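Side-chain contacts in 3',5'-cyclic-nucleotide phosphodiesterase 1 (Saccharomyces cerevisiae, PDB 4OJV), which belongs to the class-II phosphodiesterases, a family in the metallo-hydrolase/oxidoreductase clan, and holds two zinc ions in a fold built around two mixed beta-sheets: residues 205-210 with 261-266; 196-201 with 231-236; 299-304 with 345-350; 139-144 with 176-181. All blocks are in the same frame, centred on the assembly; numbering follows the deposited sequence.

Contact 1. Residues 205-210 with 261-266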
loop_
_atom_site.group_PDB
_atom_site.type_symbol
_atom_site.label_atom_id
_atom_site.label_comp_id
_atom_site.label_asym_id
_atom_site.label_seq_id
_atom_site.Cartn_x
_atom_site.Cartn_y
_atom_site.Cartn_z
ATOM N N ASP A 205 3.126 -11.370 27.904
ATOM C CA ASP A 205 3.710 -12.503 27.202
ATOM C C ASP A 205 3.209 -12.512 25.767
ATOM O O ASP A 205 2.068 -12.120 25.502
ATOM C CB ASP A 205 3.302 -13.831 27.852
ATOM C CG ASP A 205 3.778 -13.971 29.284
ATOM O OD1 ASP A 205 4.823 -13.398 29.651
ATOM O OD2 ASP A 205 3.097 -14.697 30.034
ATOM N N VAL A 206 4.061 -12.970 24.856
ATOM C CA VAL A 206 3.679 -13.243 23.472
ATOM C C VAL A 206 3.991 -14.706 23.166
ATOM O O VAL A 206 5.098 -15.182 23.445
ATOM C CB VAL A 206 4.337 -12.264 22.460
ATOM C CG1 VAL A 206 5.858 -12.296 22.526
ATOM C CG2 VAL A 206 3.836 -12.523 21.043
ATOM N N ILE A 207 3.006 -15.411 22.610
ATOM C CA ILE A 207 3.138 -16.839 22.342
ATOM C C ILE A 207 2.709 -17.092 20.892
ATOM O O ILE A 207 1.522 -16.985 20.578
ATOM C CB ILE A 207 2.290 -17.715 23.308
ATOM C CG1 ILE A 207 2.223 -17.105 24.724
ATOM C CG2 ILE A 207 2.840 -19.135 23.325
ATOM C CD1 ILE A 207 1.218 -17.773 25.645
ATOM N N PRO A 208 3.672 -17.408 20.009
ATOM C CA PRO A 208 3.355 -17.604 18.591
ATOM C C PRO A 208 3.159 -19.076 18.218
ATOM O O PRO A 208 3.870 -19.949 18.732
ATOM C CB PRO A 208 4.602 -17.057 17.897
ATOM C CG PRO A 208 5.714 -17.387 18.843
ATOM C CD PRO A 208 5.129 -17.328 20.234
ATOM N N PHE A 209 2.202 -19.329 17.326
ATOM C CA PHE A 209 1.893 -20.673 16.853
ATOM C C PHE A 209 1.808 -20.663 15.342
ATOM O O PHE A 209 1.183 -19.776 14.755
ATOM C CB PHE A 209 0.560 -21.134 17.434
ATOM C CG PHE A 209 0.618 -21.394 18.911
ATOM C CD1 PHE A 209 0.484 -20.345 19.816
ATOM C CD2 PHE A 209 0.814 -22.684 19.397
ATOM C CE1 PHE A 209 0.557 -20.576 21.182
ATOM C CE2 PHE A 209 0.886 -22.919 20.768
ATOM C CZ PHE A 209 0.758 -21.861 21.654
ATOM N N LYS A 210 2.412 -21.664 14.715
ATOM C CA LYS A 210 2.371 -21.782 13.273
ATOM C C LYS A 210 1.043 -22.395 12.819
ATOM O O LYS A 210 0.514 -23.309 13.460
ATOM C CB LYS A 210 3.550 -22.626 12.808
ATOM C CG LYS A 210 3.818 -22.578 11.318
ATOM C CD LYS A 210 5.072 -23.371 10.972
ATOM C CE LYS A 210 4.812 -24.869 11.015
ATOM N NZ LYS A 210 6.028 -25.670 10.694
ATOM N N TRP A 261 -5.942 -24.663 19.373
ATOM C CA TRP A 261 -7.143 -24.578 20.202
ATOM C C TRP A 261 -6.991 -25.348 21.481
ATOM O O TRP A 261 -7.506 -24.929 22.512
ATOM C CB TRP A 261 -8.395 -25.044 19.465
ATOM C CG TRP A 261 -8.672 -24.330 18.166
ATOM C CD1 TRP A 261 -8.875 -24.909 16.919
ATOM C CD2 TRP A 261 -8.804 -22.882 17.946
ATOM N NE1 TRP A 261 -9.109 -23.946 15.965
ATOM C CE2 TRP A 261 -9.080 -22.712 16.516
ATOM C CE3 TRP A 261 -8.730 -21.755 18.760
ATOM C CZ2 TRP A 261 -9.262 -21.456 15.948
ATOM C CZ3 TRP A 261 -8.918 -20.495 18.175
ATOM C CH2 TRP A 261 -9.170 -20.355 16.800
ATOM N N SER A 262 -6.279 -26.472 21.416
ATOM C CA SER A 262 -6.005 -27.270 22.613
ATOM C C SER A 262 -5.182 -26.468 23.616
ATOM O O SER A 262 -5.477 -26.467 24.813
ATOM C CB SER A 262 -5.291 -28.571 22.249
ATOM O OG SER A 262 -6.129 -29.407 21.470
ATOM N N TYR A 263 -4.169 -25.759 23.123
ATOM C CA TYR A 263 -3.341 -24.920 23.985
ATOM C C TYR A 263 -4.172 -23.818 24.642
ATOM O O TYR A 263 -4.050 -23.568 25.845
ATOM C CB TYR A 263 -2.184 -24.314 23.184
ATOM C CG TYR A 263 -1.181 -23.547 24.019
ATOM C CD1 TYR A 263 -1.417 -22.225 24.388
ATOM C CD2 TYR A 263 0.014 -24.140 24.425
ATOM C CE1 TYR A 263 -0.502 -21.517 25.151
ATOM C CE2 TYR A 263 0.938 -23.439 25.189
ATOM C CZ TYR A 263 0.677 -22.127 25.546
ATOM O OH TYR A 263 1.590 -21.424 26.302
ATOM N N VAL A 264 -5.024 -23.163 23.852
ATOM C CA VAL A 264 -5.888 -22.105 24.362
ATOM C C VAL A 264 -6.818 -22.645 25.458
ATOM O O VAL A 264 -6.884 -22.081 26.554
ATOM C CB VAL A 264 -6.691 -21.442 23.217
ATOM C CG1 VAL A 264 -7.744 -20.492 23.757
ATOM C CG2 VAL A 264 -5.754 -20.708 22.265
ATOM N N ALA A 265 -7.518 -23.742 25.169
ATOM C CA ALA A 265 -8.466 -24.303 26.133
ATOM C C ALA A 265 -7.767 -24.776 27.412
ATOM O O ALA A 265 -8.327 -24.644 28.506
ATOM C CB ALA A 265 -9.276 -25.428 25.510
ATOM N N GLU A 266 -6.548 -25.302 27.280
ATOM C CA GLU A 266 -5.800 -25.779 28.449
ATOM C C GLU A 266 -5.310 -24.624 29.319
ATOM O O GLU A 266 -5.343 -24.705 30.553
ATOM C CB GLU A 266 -4.618 -26.662 28.037
ATOM C CG GLU A 266 -3.852 -27.219 29.233
ATOM C CD GLU A 266 -2.762 -28.214 28.865
ATOM O OE1 GLU A 266 -2.307 -28.212 27.705
ATOM O OE2 GLU A 266 -2.349 -28.993 29.750
#
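An edge-to-face aromatic pair, Phe209 on Tyr263, forms the heart of this buried contact between strand 204-215 and helix 256-267, which lies across one side of the sheet. Phe209 comes in with the tip of its ring: CZ sits 3.4 Å above the plane of the Tyr263 ring, over its centre, and is 3.5 Å from Tyr263 CG. The centroids of the Phe209 and Tyr263 rings are 4.8 Å apart and their planes meet at 59°, so the pair is tilted from a perfect T. Tyr263 carries CG anti to its backbone N (chi1 -174°), which sends the ring out from the helix to receive that tip.

Ile207, two residues before Phe209 and on the same side of the strand, takes the far end of the tyrosine. Its CD1 approaches Tyr263 OH at 3.7 Å, and CG2 reaches the same oxygen at 4.0 Å, so the phenol end rests on aliphatic carbon. Phe260, from the same helix, packs edge-to-face with Phe209, giving the phenylalanine a second aromatic neighbour. Such a helix resting by apolar side chains on a sheet is the outer alpha/beta layering of the alpha-beta-beta-alpha sandwich found in the metallo-hydrolase/oxidoreductase clan.

Contact 2. Residues 196-201 with 231-236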
loop_
_atom_site.group_PDB
_atom_site.type_symbol
_atom_site.label_atom_id
_atom_site.label_comp_id
_atom_site.label_asym_id
_atom_site.label_seq_id
_atom_site.Cartn_x
_atom_site.Cartn_y
_atom_site.Cartn_z
ATOM N N VAL A 196 6.565 -19.282 25.325
ATOM C CA VAL A 196 6.165 -18.046 25.977
ATOM C C VAL A 196 7.362 -17.115 25.964
ATOM O O VAL A 196 8.390 -17.379 26.601
ATOM C CB VAL A 196 5.672 -18.276 27.428
ATOM C CG1 VAL A 196 5.326 -16.954 28.100
ATOM C CG2 VAL A 196 4.470 -19.207 27.448
ATOM N N GLN A 197 7.227 -16.038 25.204
ATOM C CA GLN A 197 8.277 -15.056 25.070
ATOM C C GLN A 197 7.786 -13.718 25.639
ATOM O O GLN A 197 6.588 -13.545 25.880
ATOM C CB GLN A 197 8.761 -15.042 23.608
ATOM C CG GLN A 197 9.583 -16.305 23.298
ATOM C CD GLN A 197 9.446 -16.870 21.880
ATOM O OE1 GLN A 197 8.353 -17.262 21.428
ATOM N NE2 GLN A 197 10.576 -16.960 21.186
ATOM N N LYS A 198 8.692 -12.798 25.935
ATOM C CA LYS A 198 8.283 -11.565 26.601
ATOM C C LYS A 198 8.238 -10.398 25.633
ATOM O O LYS A 198 9.102 -10.266 24.762
ATOM C CB LYS A 198 9.210 -11.236 27.779
ATOM C CG LYS A 198 9.426 -12.376 28.770
ATOM C CD LYS A 198 8.146 -12.749 29.505
ATOM C CE LYS A 198 8.324 -14.011 30.333
ATOM N NZ LYS A 198 7.038 -14.494 30.909
ATOM N N CYS A 199 7.212 -9.563 25.777
ATOM C CA CYS A 199 7.177 -8.288 25.075
ATOM C C CYS A 199 8.206 -7.355 25.708
ATOM O O CYS A 199 8.546 -7.499 26.888
ATOM C CB CYS A 199 5.788 -7.657 25.128
ATOM S SG CYS A 199 4.518 -8.523 24.169
ATOM N N THR A 200 8.694 -6.398 24.925
ATOM C CA THR A 200 9.837 -5.569 25.314
ATOM C C THR A 200 9.482 -4.451 26.296
ATOM O O THR A 200 10.280 -4.117 27.173
ATOM C CB THR A 200 10.539 -4.964 24.078
ATOM O OG1 THR A 200 9.681 -3.998 23.461
ATOM C CG2 THR A 200 10.891 -6.048 23.065
ATOM N N ILE A 201 8.303 -3.858 26.150
ATOM C CA ILE A 201 7.926 -2.738 27.025
ATOM C C ILE A 201 6.728 -3.088 27.901
ATOM O O ILE A 201 6.755 -2.873 29.125
ATOM C CB ILE A 201 7.660 -1.425 26.237
ATOM C CG1 ILE A 201 8.883 -1.024 25.397
ATOM C CG2 ILE A 201 7.218 -0.288 27.163
ATOM C CD1 ILE A 201 10.093 -0.549 26.182
ATOM N N ARG A 231 -0.709 -12.076 26.263
ATOM C CA ARG A 231 -1.246 -12.252 27.610
ATOM C C ARG A 231 -0.738 -11.166 28.541
ATOM O O ARG A 231 0.472 -10.992 28.699
ATOM C CB ARG A 231 -0.883 -13.630 28.158
ATOM C CG ARG A 231 -1.292 -13.833 29.618
ATOM C CD ARG A 231 -1.186 -15.289 30.043
ATOM N NE ARG A 231 0.181 -15.768 29.899
ATOM C CZ ARG A 231 0.520 -17.013 29.589
ATOM N NH1 ARG A 231 -0.419 -17.938 29.400
ATOM N NH2 ARG A 231 1.805 -17.332 29.472
ATOM N N ASP A 232 -1.662 -10.431 29.149
ATOM C CA ASP A 232 -1.297 -9.485 30.192
ATOM C C ASP A 232 -0.992 -10.278 31.459
ATOM O O ASP A 232 -1.866 -10.968 31.976
ATOM C CB ASP A 232 -2.440 -8.518 30.459
ATOM C CG ASP A 232 -2.142 -7.586 31.600
ATOM O OD1 ASP A 232 -1.092 -6.930 31.553
ATOM O OD2 ASP A 232 -2.946 -7.531 32.545
ATOM N N ARG A 233 0.236 -10.183 31.959
ATOM C CA ARG A 233 0.629 -11.026 33.085
ATOM C C ARG A 233 -0.121 -10.755 34.378
ATOM O O ARG A 233 -0.428 -11.692 35.116
ATOM C CB ARG A 233 2.136 -11.007 33.291
ATOM C CG ARG A 233 2.865 -11.870 32.275
ATOM C CD ARG A 233 4.312 -12.083 32.675
ATOM N NE ARG A 233 5.031 -10.813 32.757
ATOM C CZ ARG A 233 5.619 -10.205 31.731
ATOM N NH1 ARG A 233 5.581 -10.743 30.522
ATOM N NH2 ARG A 233 6.251 -9.053 31.921
ATOM N N LYS A 234 -0.461 -9.494 34.628
ATOM C CA LYS A 234 -1.158 -9.145 35.875
ATOM C C LYS A 234 -2.579 -9.701 35.923
ATOM O O LYS A 234 -2.942 -10.426 36.855
ATOM C CB LYS A 234 -1.186 -7.628 36.090
ATOM C CG LYS A 234 -1.885 -7.205 37.379
ATOM C CD LYS A 234 -1.954 -5.695 37.525
ATOM C CE LYS A 234 -2.481 -5.303 38.898
ATOM N NZ LYS A 234 -2.520 -3.828 39.081
ATOM N N SER A 235 -3.372 -9.354 34.911
ATOM C CA SER A 235 -4.781 -9.733 34.851
ATOM C C SER A 235 -4.991 -11.162 34.369
ATOM O O SER A 235 -6.044 -11.751 34.615
ATOM C CB SER A 235 -5.550 -8.775 33.940
ATOM O OG SER A 235 -5.183 -8.986 32.581
ATOM N N LYS A 236 -4.002 -11.698 33.654
ATOM C CA LYS A 236 -4.105 -12.994 32.966
ATOM C C LYS A 236 -5.037 -12.941 31.748
ATOM O O LYS A 236 -5.280 -13.957 31.105
ATOM C CB LYS A 236 -4.487 -14.147 33.923
ATOM C CG LYS A 236 -3.574 -14.296 35.137
ATOM C CD LYS A 236 -2.128 -14.551 34.749
ATOM C CE LYS A 236 -1.230 -14.581 35.976
ATOM N NZ LYS A 236 0.191 -14.353 35.598
HETATM O O HOH W 1 7.211 -8.411 29.365
#
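Lys198 and Arg233 meet at the surface end of the sheet, their side chains crossing at about a right angle. The contact itself is made by carbon: Lys198 CD lies 3.4 Å from Arg233 NH1. Lys198 bends at chi2 (-65°), and its ammonium stands close to the same guanidinium, with NZ 4.0 Å from Arg233 NH1. The second van der Waals contact pairs Val196 with Arg231. Both methyls, CG1 and CG2, come within 3.8 Å of Arg231 NH2, and CG1 lies at the guanidinium edge, near its plane.

One polar link across the gap appears to pass through a water. Placed at the edge of the Arg233 guanidinium, in its plane, this water accepts from NH2 at 2.8 Å and lies 3.0 Å from Cys199 O, to which it probably donates, so that it may connect the arginine to the loop after strand 197-198.

Other hydrogen bonds shape the turn that carries Arg233. Asp232 OD2 receives Ser235 N at 3.0 Å in an Asx motif, from above the carboxylate plane, and takes Ser235 OG on its anti lone pair. Lys236 NZ folds back to Arg233 O at 2.8 Å, in the carbonyl plane and on a lone pair.

The positive ends share a partner on the strand between the two segments: Asp205 forms salt bridges through OD1 with Lys198 and Arg233, and through OD2 with Arg231. Three cations gathered round one buried carboxylate probably favour its ionised form, and they make the contact a charge cluster laid across three neighbouring strands.

Contact 3. Residues 299-304 with 345-350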
loop_
_atom_site.group_PDB
_atom_site.type_symbol
_atom_site.label_atom_id
_atom_site.label_comp_id
_atom_site.label_asym_id
_atom_site.label_seq_id
_atom_site.Cartn_x
_atom_site.Cartn_y
_atom_site.Cartn_z
ATOM N N TYR A 299 -16.010 -22.790 7.528
ATOM C CA TYR A 299 -14.720 -23.210 8.055
ATOM C C TYR A 299 -14.362 -22.483 9.353
ATOM O O TYR A 299 -13.844 -23.097 10.296
ATOM C CB TYR A 299 -13.619 -23.068 7.006
ATOM C CG TYR A 299 -13.858 -23.954 5.802
ATOM C CD1 TYR A 299 -13.687 -25.338 5.885
ATOM C CD2 TYR A 299 -14.270 -23.412 4.586
ATOM C CE1 TYR A 299 -13.914 -26.154 4.783
ATOM C CE2 TYR A 299 -14.500 -24.217 3.479
ATOM C CZ TYR A 299 -14.321 -25.582 3.584
ATOM O OH TYR A 299 -14.548 -26.376 2.485
ATOM N N LEU A 300 -14.662 -21.188 9.427
ATOM C CA LEU A 300 -14.404 -20.456 10.658
ATOM C C LEU A 300 -15.292 -20.995 11.797
ATOM O O LEU A 300 -14.815 -21.229 12.906
ATOM C CB LEU A 300 -14.592 -18.948 10.476
ATOM C CG LEU A 300 -14.429 -18.112 11.761
ATOM C CD1 LEU A 300 -13.104 -18.368 12.474
ATOM C CD2 LEU A 300 -14.572 -16.626 11.479
ATOM N N ILE A 301 -16.579 -21.184 11.523
ATOM C CA ILE A 301 -17.471 -21.737 12.543
ATOM C C ILE A 301 -17.025 -23.143 12.970
ATOM O O ILE A 301 -17.085 -23.476 14.154
ATOM C CB ILE A 301 -18.957 -21.681 12.109
ATOM C CG1 ILE A 301 -19.466 -20.229 12.079
ATOM C CG2 ILE A 301 -19.848 -22.539 13.013
ATOM C CD1 ILE A 301 -19.554 -19.536 13.430
ATOM N N ASN A 302 -16.524 -23.948 12.032
ATOM C CA ASN A 302 -16.009 -25.273 12.400
ATOM C C ASN A 302 -14.834 -25.179 13.369
ATOM O O ASN A 302 -14.737 -25.965 14.317
ATOM C CB ASN A 302 -15.595 -26.084 11.169
ATOM C CG ASN A 302 -16.779 -26.627 10.394
ATOM O OD1 ASN A 302 -17.920 -26.560 10.844
ATOM N ND2 ASN A 302 -16.507 -27.171 9.215
ATOM N N GLU A 303 -13.943 -24.215 13.138
ATOM C CA GLU A 303 -12.822 -23.990 14.044
ATOM C C GLU A 303 -13.285 -23.546 15.427
ATOM O O GLU A 303 -12.815 -24.072 16.441
ATOM C CB GLU A 303 -11.811 -22.996 13.449
ATOM C CG GLU A 303 -11.090 -23.511 12.202
ATOM C CD GLU A 303 -10.399 -24.854 12.411
ATOM O OE1 GLU A 303 -9.856 -25.096 13.511
ATOM O OE2 GLU A 303 -10.397 -25.679 11.470
ATOM N N LEU A 304 -14.219 -22.602 15.469
ATOM C CA LEU A 304 -14.779 -22.148 16.742
ATOM C C LEU A 304 -15.533 -23.268 17.459
ATOM O O LEU A 304 -15.477 -23.365 18.685
ATOM C CB LEU A 304 -15.652 -20.914 16.536
ATOM C CG LEU A 304 -14.927 -19.665 16.029
ATOM C CD1 LEU A 304 -15.942 -18.603 15.652
ATOM C CD2 LEU A 304 -13.952 -19.138 17.072
ATOM N N ARG A 345 -23.227 -15.470 12.093
ATOM C CA ARG A 345 -24.207 -15.444 13.184
ATOM C C ARG A 345 -25.239 -16.563 13.031
ATOM O O ARG A 345 -25.616 -17.209 14.020
ATOM C CB ARG A 345 -24.878 -14.080 13.278
ATOM C CG ARG A 345 -23.964 -13.015 13.856
ATOM C CD ARG A 345 -24.632 -11.655 13.844
ATOM N NE ARG A 345 -23.795 -10.653 14.502
ATOM C CZ ARG A 345 -23.955 -9.340 14.382
ATOM N NH1 ARG A 345 -24.914 -8.844 13.611
ATOM N NH2 ARG A 345 -23.143 -8.511 15.025
ATOM N N PHE A 346 -25.666 -16.801 11.792
ATOM C CA PHE A 346 -26.618 -17.877 11.514
ATOM C C PHE A 346 -26.014 -19.238 11.856
ATOM O O PHE A 346 -26.646 -20.057 12.533
ATOM C CB PHE A 346 -27.070 -17.844 10.050
ATOM C CG PHE A 346 -28.018 -18.955 9.685
ATOM C CD1 PHE A 346 -27.534 -20.192 9.266
ATOM C CD2 PHE A 346 -29.395 -18.767 9.765
ATOM C CE1 PHE A 346 -28.404 -21.223 8.936
ATOM C CE2 PHE A 346 -30.270 -19.794 9.431
ATOM C CZ PHE A 346 -29.771 -21.021 9.020
ATOM N N LEU A 347 -24.787 -19.479 11.400
ATOM C CA LEU A 347 -24.128 -20.758 11.621
ATOM C C LEU A 347 -23.789 -20.981 13.092
ATOM O O LEU A 347 -23.881 -22.107 13.586
ATOM C CB LEU A 347 -22.887 -20.910 10.736
ATOM C CG LEU A 347 -23.127 -21.097 9.233
ATOM C CD1 LEU A 347 -21.834 -20.884 8.457
ATOM C CD2 LEU A 347 -23.731 -22.463 8.917
ATOM N N ALA A 348 -23.431 -19.910 13.797
ATOM C CA ALA A 348 -23.169 -20.005 15.230
ATOM C C ALA A 348 -24.437 -20.417 15.988
ATOM O O ALA A 348 -24.377 -21.269 16.880
ATOM C CB ALA A 348 -22.603 -18.700 15.775
ATOM N N GLU A 349 -25.570 -19.815 15.622
ATOM C CA GLU A 349 -26.870 -20.146 16.223
ATOM C C GLU A 349 -27.263 -21.592 15.924
ATOM O O GLU A 349 -27.747 -22.295 16.809
ATOM C CB GLU A 349 -27.956 -19.182 15.733
ATOM C CG GLU A 349 -29.314 -19.344 16.413
ATOM C CD GLU A 349 -29.419 -18.555 17.704
ATOM O OE1 GLU A 349 -29.481 -17.308 17.639
ATOM O OE2 GLU A 349 -29.458 -19.182 18.783
ATOM N N GLU A 350 -27.050 -22.020 14.682
ATOM C CA GLU A 350 -27.354 -23.386 14.240
ATOM C C GLU A 350 -26.500 -24.416 14.985
ATOM O O GLU A 350 -26.979 -25.507 15.319
ATOM C CB GLU A 350 -27.145 -23.493 12.724
ATOM C CG GLU A 350 -27.412 -24.860 12.114
ATOM C CD GLU A 350 -27.325 -24.827 10.601
ATOM O OE1 GLU A 350 -28.321 -24.434 9.956
ATOM O OE2 GLU A 350 -26.261 -25.191 10.059
#
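Ile301 presses against Leu347 and Ala348 where helix 297-311 packs against helix 336-350, and the backbones come as near as 6.5 Å between Ile301 CA and Ala348 CA. With an alanine on one side, the helices can approach closely, and a single isoleucine fills the gap by using all its branches. CG1, turned anti to the carbonyl carbon (chi1 -70°), meets Leu347 CB at 3.7 Å. Beyond it CD1 reaches the neighbouring residue, 3.9 Å from Ala348 CB and equally far from its backbone N. CG2 takes the other direction and rests 4.1 Å from Leu347 O.

Leu344 and Arg351 also touch Ile301, so four residues of the partner, spaced as 344, 347, 348 and 351, surround one side chain in the manner of a knob entering a hole, although Arg351 already lies past the end of helix 336-350. The two helices are the connections of successive beta-alpha-beta crossovers: helix 297-311 joins strand 273-279 to strand 321-325, and helix 336-350 leads on from there to strand 357-360, all three strands being parallel neighbours in one sheet.

Packing is looser toward solvent. Leu347 is partly exposed and touches Ile301 through CB, whereas Ile301 and Ala348 are buried. On this side polar chemistry takes over: Asn302, one residue along from the knob and also partly exposed, offers OD1 to Arg351 NH1. Toward the sheet, Arg345 sends NH2 to Ile358 O, binding its helix to the last parallel strand.

Contact 4. Residues 139-144 with 176-181; sequences VNSPSI and PDLTAE
The 3-10 segment 141-144, close after helix 135-140, is met here by a loop, Leu178 lying against Ser141. The helix follows closely on the zinc ligands His128, His130, Asp132 and His133. One methyl makes the touch: Leu178 CD1 is 3.2 Å from Ser141 OG and 3.8 Å from Ser141 CB. The hydroxyl sits between the backbone N and the carbonyl carbon (chi1 65°) and is hydrogen-bonded to Val138 O, one turn earlier, with a weak bond from Trp175 NE1; the methyl therefore packs on an oxygen whose polar needs are met elsewhere.

Each backbone is shaped by its own bonds. Asn140 O is gripped twice, by Ser143 N at 3.0 Å and by Ser143 OG at 2.8 Å, the two donors arriving from opposite faces of its plane. The two bonds hold the chain near the subunit interface, where Asn140 ND2 bonds to Pro15 O and Glu17 OE2 of the second subunit. Across the contact, Asp177 centres an inverse gamma turn just before Leu178. Its OD1 receives Thr179 OG1 at 2.6 Å on the syn lone pair, and Leu178 packs further on Tyr145 and on Leu186 of strand 186-190.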
loop_
_atom_site.group_PDB
_atom_site.type_symbol
_atom_site.label_atom_id
_atom_site.label_comp_id
_atom_site.label_asym_id
_atom_site.label_seq_id
_atom_site.Cartn_x
_atom_site.Cartn_y
_atom_site.Cartn_z
ATOM N N VAL A 139 7.354 0.431 3.493
ATOM C CA VAL A 139 7.409 1.791 2.953
ATOM C C VAL A 139 7.608 2.826 4.072
ATOM O O VAL A 139 8.293 3.832 3.872
ATOM C CB VAL A 139 6.206 2.087 2.049
ATOM C CG1 VAL A 139 6.253 3.523 1.543
ATOM C CG2 VAL A 139 6.180 1.107 0.873
ATOM N N ASN A 140 7.053 2.561 5.262
ATOM C CA ASN A 140 7.194 3.485 6.393
ATOM C C ASN A 140 8.607 3.470 6.990
ATOM O O ASN A 140 8.985 4.413 7.682
ATOM C CB ASN A 140 6.245 3.152 7.561
ATOM C CG ASN A 140 4.755 3.270 7.255
ATOM O OD1 ASN A 140 3.961 2.804 8.072
ATOM N ND2 ASN A 140 4.363 3.896 6.160
ATOM N N SER A 141 9.367 2.402 6.763
ATOM C CA SER A 141 10.610 2.178 7.510
ATOM C C SER A 141 11.674 3.293 7.451
ATOM O O SER A 141 12.370 3.503 8.438
ATOM C CB SER A 141 11.203 0.796 7.201
ATOM O OG SER A 141 11.606 0.683 5.843
ATOM N N PRO A 142 11.796 4.033 6.330
ATOM C CA PRO A 142 12.822 5.092 6.336
ATOM C C PRO A 142 12.557 6.212 7.347
ATOM O O PRO A 142 13.473 6.967 7.671
ATOM C CB PRO A 142 12.803 5.613 4.893
ATOM C CG PRO A 142 12.288 4.452 4.095
ATOM C CD PRO A 142 11.254 3.827 4.977
ATOM N N SER A 143 11.337 6.289 7.881
ATOM C CA SER A 143 11.041 7.258 8.950
ATOM C C SER A 143 11.963 7.077 10.152
ATOM O O SER A 143 12.190 8.029 10.899
ATOM C CB SER A 143 9.581 7.151 9.407
ATOM O OG SER A 143 9.326 5.907 10.048
ATOM N N ILE A 144 12.493 5.873 10.342
ATOM C CA ILE A 144 13.371 5.592 11.473
ATOM C C ILE A 144 14.638 6.467 11.438
ATOM O O ILE A 144 15.257 6.683 12.473
ATOM C CB ILE A 144 13.728 4.088 11.537
ATOM C CG1 ILE A 144 12.476 3.240 11.763
ATOM C CG2 ILE A 144 14.713 3.805 12.652
ATOM C CD1 ILE A 144 12.572 1.810 11.256
ATOM N N PRO A 176 15.819 -1.051 0.124
ATOM C CA PRO A 176 17.159 -0.941 0.710
ATOM C C PRO A 176 17.270 -1.813 1.953
ATOM O O PRO A 176 16.309 -1.923 2.733
ATOM C CB PRO A 176 17.250 0.543 1.069
ATOM C CG PRO A 176 16.415 1.202 0.011
ATOM C CD PRO A 176 15.230 0.280 -0.127
ATOM N N ASP A 177 18.426 -2.454 2.124
ATOM C CA ASP A 177 18.604 -3.364 3.243
ATOM C C ASP A 177 18.917 -2.575 4.516
ATOM O O ASP A 177 20.070 -2.458 4.950
ATOM C CB ASP A 177 19.675 -4.417 2.953
ATOM C CG ASP A 177 19.784 -5.449 4.058
ATOM O OD1 ASP A 177 19.104 -5.291 5.105
ATOM O OD2 ASP A 177 20.557 -6.417 3.869
ATOM N N LEU A 178 17.864 -2.054 5.135
ATOM C CA LEU A 178 18.010 -1.219 6.322
ATOM C C LEU A 178 18.535 -2.019 7.495
ATOM O O LEU A 178 19.108 -1.439 8.413
ATOM C CB LEU A 178 16.691 -0.535 6.685
ATOM C CG LEU A 178 16.083 0.332 5.581
ATOM C CD1 LEU A 178 14.816 0.998 6.092
ATOM C CD2 LEU A 178 17.068 1.363 5.054
ATOM N N THR A 179 18.380 -3.340 7.468
ATOM C CA THR A 179 18.935 -4.171 8.543
ATOM C C THR A 179 20.469 -4.207 8.541
ATOM O O THR A 179 21.074 -4.516 9.566
ATOM C CB THR A 179 18.384 -5.612 8.537
ATOM O OG1 THR A 179 19.013 -6.395 7.511
ATOM C CG2 THR A 179 16.868 -5.615 8.346
ATOM N N ALA A 180 21.081 -3.884 7.401
ATOM C CA ALA A 180 22.543 -3.860 7.256
ATOM C C ALA A 180 23.175 -2.547 7.712
ATOM O O ALA A 180 24.398 -2.478 7.876
ATOM C CB ALA A 180 22.927 -4.142 5.810
ATOM N N GLU A 181 22.364 -1.505 7.894
ATOM C CA GLU A 181 22.870 -0.201 8.327
ATOM C C GLU A 181 23.397 -0.328 9.756
ATOM O O GLU A 181 22.757 -0.941 10.608
ATOM C CB GLU A 181 21.785 0.886 8.195
ATOM C CG GLU A 181 22.164 2.271 8.726
ATOM C CD GLU A 181 23.102 3.040 7.815
ATOM O OE1 GLU A 181 24.261 2.612 7.637
ATOM O OE2 GLU A 181 22.685 4.095 7.289
#

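How the contacts relate
Contacts 1 and 2 share one sheet and meet directly: Asp205, on the strand of contact 1, is the counterion for three of the basic residues of contact 2. Their chemistry separates with depth, aromatic and aliphatic in buried contact 1, charged and probably water-bridged in surface contact 2. Contact 3, also buried and wholly aliphatic, joins two helices rather than helix and strand; a hydrogen bond from Trp261 NE1 to Glu303 OE1 couples it to contact 1. Contact 4 stands apart, on the opposite side of the chain's centre from contact 3, their centres about 42 Å apart. It is buried but small, joining a 3-10 turn to a loop, and of the four it alone adjoins the second subunit.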